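Local coordinates for uncharacterized protein (PDB 2PH0) that probably binds haem and carries it through the cytosol as a member of the ChuX/HutX family of haem-utilisation proteins, at residues L9-A21 with I108-T120. Residues are numbered along the deposited sequence; the frame is centred on the assembly and turned at random.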
ATOM      1  N   LEU B   9       2.982  -4.994  26.706  1.00 22.06           N
ATOM      2  CA  LEU B   9       2.706  -3.646  26.228  1.00 23.90           C
ATOM      3  C   LEU B   9       2.883  -2.576  27.292  1.00 23.61           C
ATOM      4  O   LEU B   9       3.239  -1.442  26.981  1.00 27.70           O
ATOM      5  CB  LEU B   9       1.298  -3.587  25.624  1.00 24.49           C
ATOM      6  CG  LEU B   9       1.151  -4.479  24.389  1.00 26.65           C
ATOM      7  CD1 LEU B   9      -0.280  -4.423  23.864  1.00 22.54           C
ATOM      8  CD2 LEU B   9       2.136  -4.026  23.322  1.00 24.35           C
ATOM      9  N   ALA B  10       2.654  -2.939  28.547  1.00 26.05           N
ATOM     10  CA  ALA B  10       2.811  -1.986  29.641  1.00 26.70           C
ATOM     11  C   ALA B  10       4.286  -1.651  29.903  1.00 26.24           C
ATOM     12  O   ALA B  10       4.590  -0.678  30.595  1.00 29.17           O
ATOM     13  CB  ALA B  10       2.165  -2.529  30.901  1.00 27.38           C
ATOM     14  N   THR B  11       5.194  -2.457  29.360  1.00 24.19           N
ATOM     15  CA  THR B  11       6.623  -2.210  29.533  1.00 29.30           C
ATOM     16  C   THR B  11       7.063  -1.252  28.435  1.00 29.05           C
ATOM     17  O   THR B  11       8.238  -0.922  28.311  1.00 33.77           O
ATOM     18  CB  THR B  11       7.459  -3.502  29.425  1.00 26.93           C
ATOM     19  OG1 THR B  11       7.400  -4.008  28.085  1.00 23.60           O
ATOM     20  CG2 THR B  11       6.934  -4.554  30.384  1.00 24.35           C
ATOM     21  N   ASN B  12       6.096  -0.822  27.633  1.00 28.54           N
ATOM     22  CA  ASN B  12       6.333   0.107  26.537  1.00 26.43           C
ATOM     23  C   ASN B  12       7.424  -0.308  25.559  1.00 27.23           C
ATOM     24  O   ASN B  12       8.466   0.339  25.473  1.00 31.02           O
ATOM     25  CB  ASN B  12       6.661   1.496  27.087  1.00 34.34           C
ATOM     26  CG  ASN B  12       5.616   1.999  28.055  1.00 33.64           C
ATOM     27  OD1 ASN B  12       4.418   1.936  27.781  1.00 47.15           O
ATOM     28  ND2 ASN B  12       6.065   2.511  29.197  1.00 49.28           N
ATOM     29  N   PRO B  13       7.200  -1.390  24.798  1.00 25.78           N
ATOM     30  CA  PRO B  13       8.215  -1.825  23.835  1.00 27.94           C
ATOM     31  C   PRO B  13       8.305  -0.798  22.703  1.00 29.89           C
ATOM     32  O   PRO B  13       7.304  -0.168  22.357  1.00 33.79           O
ATOM     33  CB  PRO B  13       7.683  -3.178  23.370  1.00 25.95           C
ATOM     34  CG  PRO B  13       6.201  -2.976  23.417  1.00 27.65           C
ATOM     35  CD  PRO B  13       6.002  -2.245  24.728  1.00 25.44           C
ATOM     36  N   ASP B  14       9.495  -0.619  22.138  1.00 33.85           N
ATOM     37  CA  ASP B  14       9.681   0.357  21.066  1.00 35.90           C
ATOM     38  C   ASP B  14       9.908  -0.236  19.681  1.00 34.86           C
ATOM     39  O   ASP B  14      10.418   0.445  18.789  1.00 36.61           O
ATOM     40  CB  ASP B  14      10.841   1.299  21.403  1.00 40.04           C
ATOM     41  CG  ASP B  14      12.095   0.556  21.812  1.00 44.09           C
ATOM     42  OD1 ASP B  14      12.460  -0.418  21.123  1.00 36.88           O
ATOM     43  OD2 ASP B  14      12.719   0.952  22.822  1.00 52.71           O
ATOM     44  N   GLY B  15       9.546  -1.501  19.502  1.00 30.66           N
ATOM     45  CA  GLY B  15       9.703  -2.128  18.201  1.00 30.25           C
ATOM     46  C   GLY B  15       8.402  -1.929  17.450  1.00 30.33           C
ATOM     47  O   GLY B  15       7.603  -1.087  17.844  1.00 24.34           O
ATOM     48  N   THR B  16       8.181  -2.674  16.372  1.00 28.78           N
ATOM     49  CA  THR B  16       6.935  -2.538  15.629  1.00 24.77           C
ATOM     50  C   THR B  16       5.872  -3.360  16.338  1.00 24.10           C
ATOM     51  O   THR B  16       6.167  -4.410  16.919  1.00 20.66           O
ATOM     52  CB  THR B  16       7.047  -3.074  14.193  1.00 27.71           C
ATOM     53  OG1 THR B  16       7.312  -4.482  14.235  1.00 24.66           O
ATOM     54  CG2 THR B  16       8.151  -2.358  13.439  1.00 30.31           C
ATOM     55  N   LEU B  17       4.635  -2.887  16.294  1.00 21.02           N
ATOM     56  CA  LEU B  17       3.553  -3.611  16.929  1.00 21.09           C
ATOM     57  C   LEU B  17       3.282  -4.861  16.098  1.00 24.51           C
ATOM     58  O   LEU B  17       2.705  -5.838  16.585  1.00 24.37           O
ATOM     59  CB  LEU B  17       2.306  -2.723  17.016  1.00 22.84           C
ATOM     60  CG  LEU B  17       2.484  -1.460  17.872  1.00 20.66           C
ATOM     61  CD1 LEU B  17       1.200  -0.653  17.884  1.00 25.41           C
ATOM     62  CD2 LEU B  17       2.876  -1.850  19.297  1.00 26.56           C
ATOM     63  N   GLU B  18       3.708  -4.825  14.837  1.00 27.42           N
ATOM     64  CA  GLU B  18       3.522  -5.968  13.952  1.00 26.19           C
ATOM     65  C   GLU B  18       4.260  -7.186  14.476  1.00 27.62           C
ATOM     66  O   GLU B  18       3.735  -8.301  14.432  1.00 24.40           O
ATOM     67  CB  GLU B  18       4.026  -5.664  12.538  1.00 28.55           C
ATOM     68  CG  GLU B  18       3.046  -4.922  11.656  1.00 25.98           C
ATOM     69  CD  GLU B  18       3.030  -3.435  11.912  1.00 25.46           C
ATOM     70  OE1 GLU B  18       3.825  -2.952  12.755  1.00 26.82           O
ATOM     71  OE2 GLU B  18       2.214  -2.748  11.262  1.00 25.51           O
ATOM     72  N   ASP B  19       5.481  -6.980  14.960  1.00 27.06           N
ATOM     73  CA  ASP B  19       6.273  -8.085  15.491  1.00 28.67           C
ATOM     74  C   ASP B  19       5.675  -8.628  16.782  1.00 26.57           C
ATOM     75  O   ASP B  19       5.785  -9.814  17.078  1.00 24.80           O
ATOM     76  CB  ASP B  19       7.724  -7.654  15.722  1.00 30.53           C
ATOM     77  CG  ASP B  19       8.453  -7.341  14.426  1.00 38.97           C
ATOM     78  OD1 ASP B  19       8.209  -8.047  13.423  1.00 37.49           O
ATOM     79  OD2 ASP B  19       9.275  -6.400  14.411  1.00 44.59           O
ATOM     80  N   ILE B  20       5.033  -7.758  17.550  1.00 23.65           N
ATOM     81  CA  ILE B  20       4.412  -8.187  18.791  1.00 19.35           C
ATOM     82  C   ILE B  20       3.200  -9.044  18.462  1.00 24.10           C
ATOM     83  O   ILE B  20       2.923 -10.026  19.144  1.00 25.35           O
ATOM     84  CB  ILE B  20       3.995  -6.975  19.647  1.00 25.58           C
ATOM     85  CG1 ILE B  20       5.248  -6.202  20.074  1.00 23.90           C
ATOM     86  CG2 ILE B  20       3.208  -7.443  20.863  1.00 18.79           C
ATOM     87  CD1 ILE B  20       4.969  -4.870  20.741  1.00 25.00           C
ATOM     88  N   ALA B  21       2.483  -8.671  17.407  1.00 23.44           N
ATOM     89  CA  ALA B  21       1.314  -9.425  16.989  1.00 22.01           C
ATOM     90  C   ALA B  21       1.759 -10.826  16.596  1.00 24.23           C
ATOM     91  O   ALA B  21       1.104 -11.814  16.925  1.00 24.11           O
ATOM     92  CB  ALA B  21       0.639  -8.741  15.805  1.00 24.45           C
ATOM     93  N   ILE B 108     -10.526   2.074  14.076  1.00 14.88           N
ATOM     94  CA  ILE B 108      -9.567   3.146  13.852  1.00 16.01           C
ATOM     95  C   ILE B 108      -8.877   3.382  15.185  1.00 17.54           C
ATOM     96  O   ILE B 108      -9.525   3.399  16.234  1.00 17.62           O
ATOM     97  CB  ILE B 108     -10.251   4.446  13.383  1.00 14.09           C
ATOM     98  CG1 ILE B 108     -10.968   4.209  12.047  1.00 19.38           C
ATOM     99  CG2 ILE B 108      -9.210   5.555  13.220  1.00 16.50           C
ATOM    100  CD1 ILE B 108     -11.674   5.440  11.480  1.00 17.72           C
ATOM    101  N   ALA B 109      -7.561   3.545  15.153  1.00 14.71           N
ATOM    102  CA  ALA B 109      -6.821   3.773  16.389  1.00 14.37           C
ATOM    103  C   ALA B 109      -5.891   4.966  16.286  1.00 14.12           C
ATOM    104  O   ALA B 109      -5.221   5.169  15.265  1.00 12.30           O
ATOM    105  CB  ALA B 109      -6.010   2.519  16.761  1.00 10.56           C
ATOM    106  N   PHE B 110      -5.864   5.760  17.356  1.00 11.06           N
ATOM    107  CA  PHE B 110      -4.988   6.916  17.456  1.00 11.92           C
ATOM    108  C   PHE B 110      -3.943   6.474  18.482  1.00 14.59           C
ATOM    109  O   PHE B 110      -4.241   6.295  19.662  1.00 12.51           O
ATOM    110  CB  PHE B 110      -5.767   8.140  17.945  1.00 14.85           C
ATOM    111  CG  PHE B 110      -6.708   8.710  16.914  1.00 15.25           C
ATOM    112  CD1 PHE B 110      -7.930   8.099  16.645  1.00 19.12           C
ATOM    113  CD2 PHE B 110      -6.363   9.853  16.205  1.00 14.40           C
ATOM    114  CE1 PHE B 110      -8.795   8.631  15.676  1.00 19.27           C
ATOM    115  CE2 PHE B 110      -7.218  10.389  15.238  1.00 15.95           C
ATOM    116  CZ  PHE B 110      -8.436   9.774  14.977  1.00 16.81           C
ATOM    117  N   ILE B 111      -2.717   6.279  18.011  1.00 11.43           N
ATOM    118  CA  ILE B 111      -1.643   5.774  18.853  1.00 12.23           C
ATOM    119  C   ILE B 111      -0.510   6.757  19.058  1.00 17.50           C
ATOM    120  O   ILE B 111       0.026   7.300  18.097  1.00 13.78           O
ATOM    121  CB  ILE B 111      -1.042   4.496  18.223  1.00 16.13           C
ATOM    122  CG1 ILE B 111      -2.155   3.492  17.917  1.00 17.14           C
ATOM    123  CG2 ILE B 111      -0.004   3.887  19.148  1.00 14.89           C
ATOM    124  CD1 ILE B 111      -1.681   2.268  17.163  1.00 11.83           C
ATOM    125  N   GLU B 112      -0.144   6.977  20.317  1.00 15.74           N
ATOM    126  CA  GLU B 112       0.973   7.852  20.634  1.00 13.85           C
ATOM    127  C   GLU B 112       1.942   6.972  21.421  1.00 16.70           C
ATOM    128  O   GLU B 112       1.672   6.615  22.564  1.00 19.80           O
ATOM    129  CB  GLU B 112       0.508   9.047  21.470  1.00 19.43           C
ATOM    130  CG  GLU B 112      -0.358  10.026  20.686  1.00 16.68           C
ATOM    131  CD  GLU B 112      -0.795  11.243  21.499  1.00 25.18           C
ATOM    132  OE1 GLU B 112      -1.671  11.106  22.380  1.00 30.81           O
ATOM    133  OE2 GLU B 112      -0.260  12.340  21.252  1.00 32.46           O
ATOM    134  N   ARG B 113       3.046   6.595  20.790  1.00 15.51           N
ATOM    135  CA  ARG B 113       4.028   5.733  21.445  1.00 21.05           C
ATOM    136  C   ARG B 113       5.423   5.980  20.888  1.00 22.77           C
ATOM    137  O   ARG B 113       5.588   6.639  19.867  1.00 22.15           O
ATOM    138  CB  ARG B 113       3.650   4.260  21.232  1.00 19.90           C
ATOM    139  CG  ARG B 113       3.624   3.845  19.764  1.00 26.70           C
ATOM    140  CD  ARG B 113       3.163   2.405  19.593  1.00 34.16           C
ATOM    141  NE  ARG B 113       4.156   1.439  20.055  1.00 23.48           N
ATOM    142  CZ  ARG B 113       5.108   0.918  19.289  1.00 30.27           C
ATOM    143  NH1 ARG B 113       5.205   1.262  18.010  1.00 22.99           N
ATOM    144  NH2 ARG B 113       5.965   0.050  19.804  1.00 23.97           N
ATOM    145  N   LYS B 114       6.436   5.455  21.564  1.00 26.05           N
ATOM    146  CA  LYS B 114       7.793   5.630  21.076  1.00 24.71           C
ATOM    147  C   LYS B 114       8.187   4.513  20.123  1.00 27.49           C
ATOM    148  O   LYS B 114       7.753   3.376  20.268  1.00 29.66           O
ATOM    149  CB  LYS B 114       8.784   5.674  22.240  1.00 31.66           C
ATOM    150  CG  LYS B 114       8.843   7.005  22.959  1.00 38.52           C
ATOM    151  CD  LYS B 114       9.946   7.010  24.003  1.00 42.66           C
ATOM    152  CE  LYS B 114      10.198   8.412  24.515  1.00 46.72           C
ATOM    153  NZ  LYS B 114      10.589   9.315  23.395  1.00 44.29           N
ATOM    154  N   PHE B 115       9.000   4.861  19.131  1.00 26.04           N
ATOM    155  CA  PHE B 115       9.506   3.898  18.165  1.00 30.52           C
ATOM    156  C   PHE B 115      10.966   4.250  17.939  1.00 33.22           C
ATOM    157  O   PHE B 115      11.283   5.370  17.537  1.00 32.41           O
ATOM    158  CB  PHE B 115       8.759   3.982  16.838  1.00 32.52           C
ATOM    159  CG  PHE B 115       9.278   3.028  15.798  1.00 38.89           C
ATOM    160  CD1 PHE B 115       9.197   1.651  15.995  1.00 33.83           C
ATOM    161  CD2 PHE B 115       9.867   3.503  14.630  1.00 42.78           C
ATOM    162  CE1 PHE B 115       9.698   0.762  15.043  1.00 45.10           C
ATOM    163  CE2 PHE B 115      10.371   2.623  13.671  1.00 43.36           C
ATOM    164  CZ  PHE B 115      10.286   1.250  13.878  1.00 44.08           C
HETATM  165  N   MSE B 116      11.856   3.300  18.198  1.00 31.63           N
HETATM  166  CA  MSE B 116      13.276   3.559  18.025  1.00 35.05           C
HETATM  167  C   MSE B 116      13.678   4.736  18.909  1.00 30.87           C
HETATM  168  O   MSE B 116      14.575   5.505  18.566  1.00 35.21           O
HETATM  169  CB  MSE B 116      13.583   3.890  16.563  1.00 39.82           C
HETATM  170  CG  MSE B 116      13.251   2.782  15.580  1.00 55.20           C
HETATM  171 SE   MSE B 116      14.366   1.236  15.811  1.00 92.81          SE
HETATM  172  CE  MSE B 116      15.983   1.924  15.004  1.00 71.13           C
ATOM    173  N   GLY B 117      12.985   4.883  20.036  1.00 30.81           N
ATOM    174  CA  GLY B 117      13.292   5.950  20.972  1.00 29.63           C
ATOM    175  C   GLY B 117      12.689   7.321  20.719  1.00 30.29           C
ATOM    176  O   GLY B 117      12.884   8.234  21.521  1.00 32.07           O
HETATM  177  N   MSE B 118      11.955   7.481  19.622  1.00 27.57           N
HETATM  178  CA  MSE B 118      11.352   8.773  19.321  1.00 31.88           C
HETATM  179  C   MSE B 118       9.835   8.747  19.412  1.00 24.51           C
HETATM  180  O   MSE B 118       9.202   7.757  19.050  1.00 18.49           O
HETATM  181  CB  MSE B 118      11.764   9.237  17.927  1.00 32.62           C
HETATM  182  CG  MSE B 118      13.248   9.486  17.779  1.00 45.70           C
HETATM  183 SE   MSE B 118      13.655  10.153  16.033  1.00 67.69          SE
HETATM  184  CE  MSE B 118      13.432  12.040  16.370  1.00 65.61           C
ATOM    185  N   ASP B 119       9.258   9.840  19.903  1.00 19.46           N
ATOM    186  CA  ASP B 119       7.810   9.941  20.026  1.00 21.47           C
ATOM    187  C   ASP B 119       7.165   9.891  18.650  1.00 21.36           C
ATOM    188  O   ASP B 119       7.594  10.587  17.730  1.00 18.13           O
ATOM    189  CB  ASP B 119       7.411  11.249  20.712  1.00 23.06           C
ATOM    190  CG  ASP B 119       7.821  11.293  22.167  1.00 31.74           C
ATOM    191  OD1 ASP B 119       7.677  10.266  22.859  1.00 32.48           O
ATOM    192  OD2 ASP B 119       8.275  12.361  22.623  1.00 40.18           O
ATOM    193  N   THR B 120       6.137   9.062  18.513  1.00 20.94           N
ATOM    194  CA  THR B 120       5.433   8.938  17.245  1.00 15.63           C
ATOM    195  C   THR B 120       3.938   9.011  17.502  1.00 13.58           C
ATOM    196  O   THR B 120       3.460   8.681  18.588  1.00 15.80           O
ATOM    197  CB  THR B 120       5.777   7.606  16.522  1.00 22.47           C
ATOM    198  OG1 THR B 120       5.132   6.506  17.178  1.00 26.24           O
ATOM    199  CG2 THR B 120       7.286   7.374  16.532  1.00 22.24           C
TER
HETATM  200  O   HOH W   1       4.720   0.270  22.553  1.00 38.54           O
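R113, near the end of strand 107-115, shows how one arginine can fasten a linker between two helices to the end of a hairpin strand. Its NH2 donates to G15 O at 2.8 Å, nearly straight (164°) and close to the guanidinium plane, and to P13 O at 2.9 Å, a more bent bond that meets this carbonyl from above its plane. A water completes the grip, accepting from R113 NE at 2.8 Å and donating to P13 O, so that two backbone oxygens and one solvent molecule fix the rotation of the group. The side chain bends at chi3 (-71°), which presents one guanidinium face to L17, whose CD2 lies over its centre, 3.6 Å from R113 CZ. Deeper still, L17 CD1 meets I111 CD1 tip to tip at 4.2 Å, closing the buried, apolar end.

The solvent side is held instead by backbone and glancing contacts at the turn, without interlocking side chains. The backbone N of M116, a selenomethionine, donates to D14 O at 3.3 Å, a long but straight bond on a carbonyl lone pair; D14 CB lies 3.9 Å from K114 O, and T16 CG2 runs alongside the F115 ring, 3.8 Å from CE1. T16 also caps helix 17-23, its OG1 accepting from D19 N. The contact thus docks the N-capped start of a helix and its preceding linker onto an antiparallel beta hairpin, whose type I' turn runs from F115 to M118.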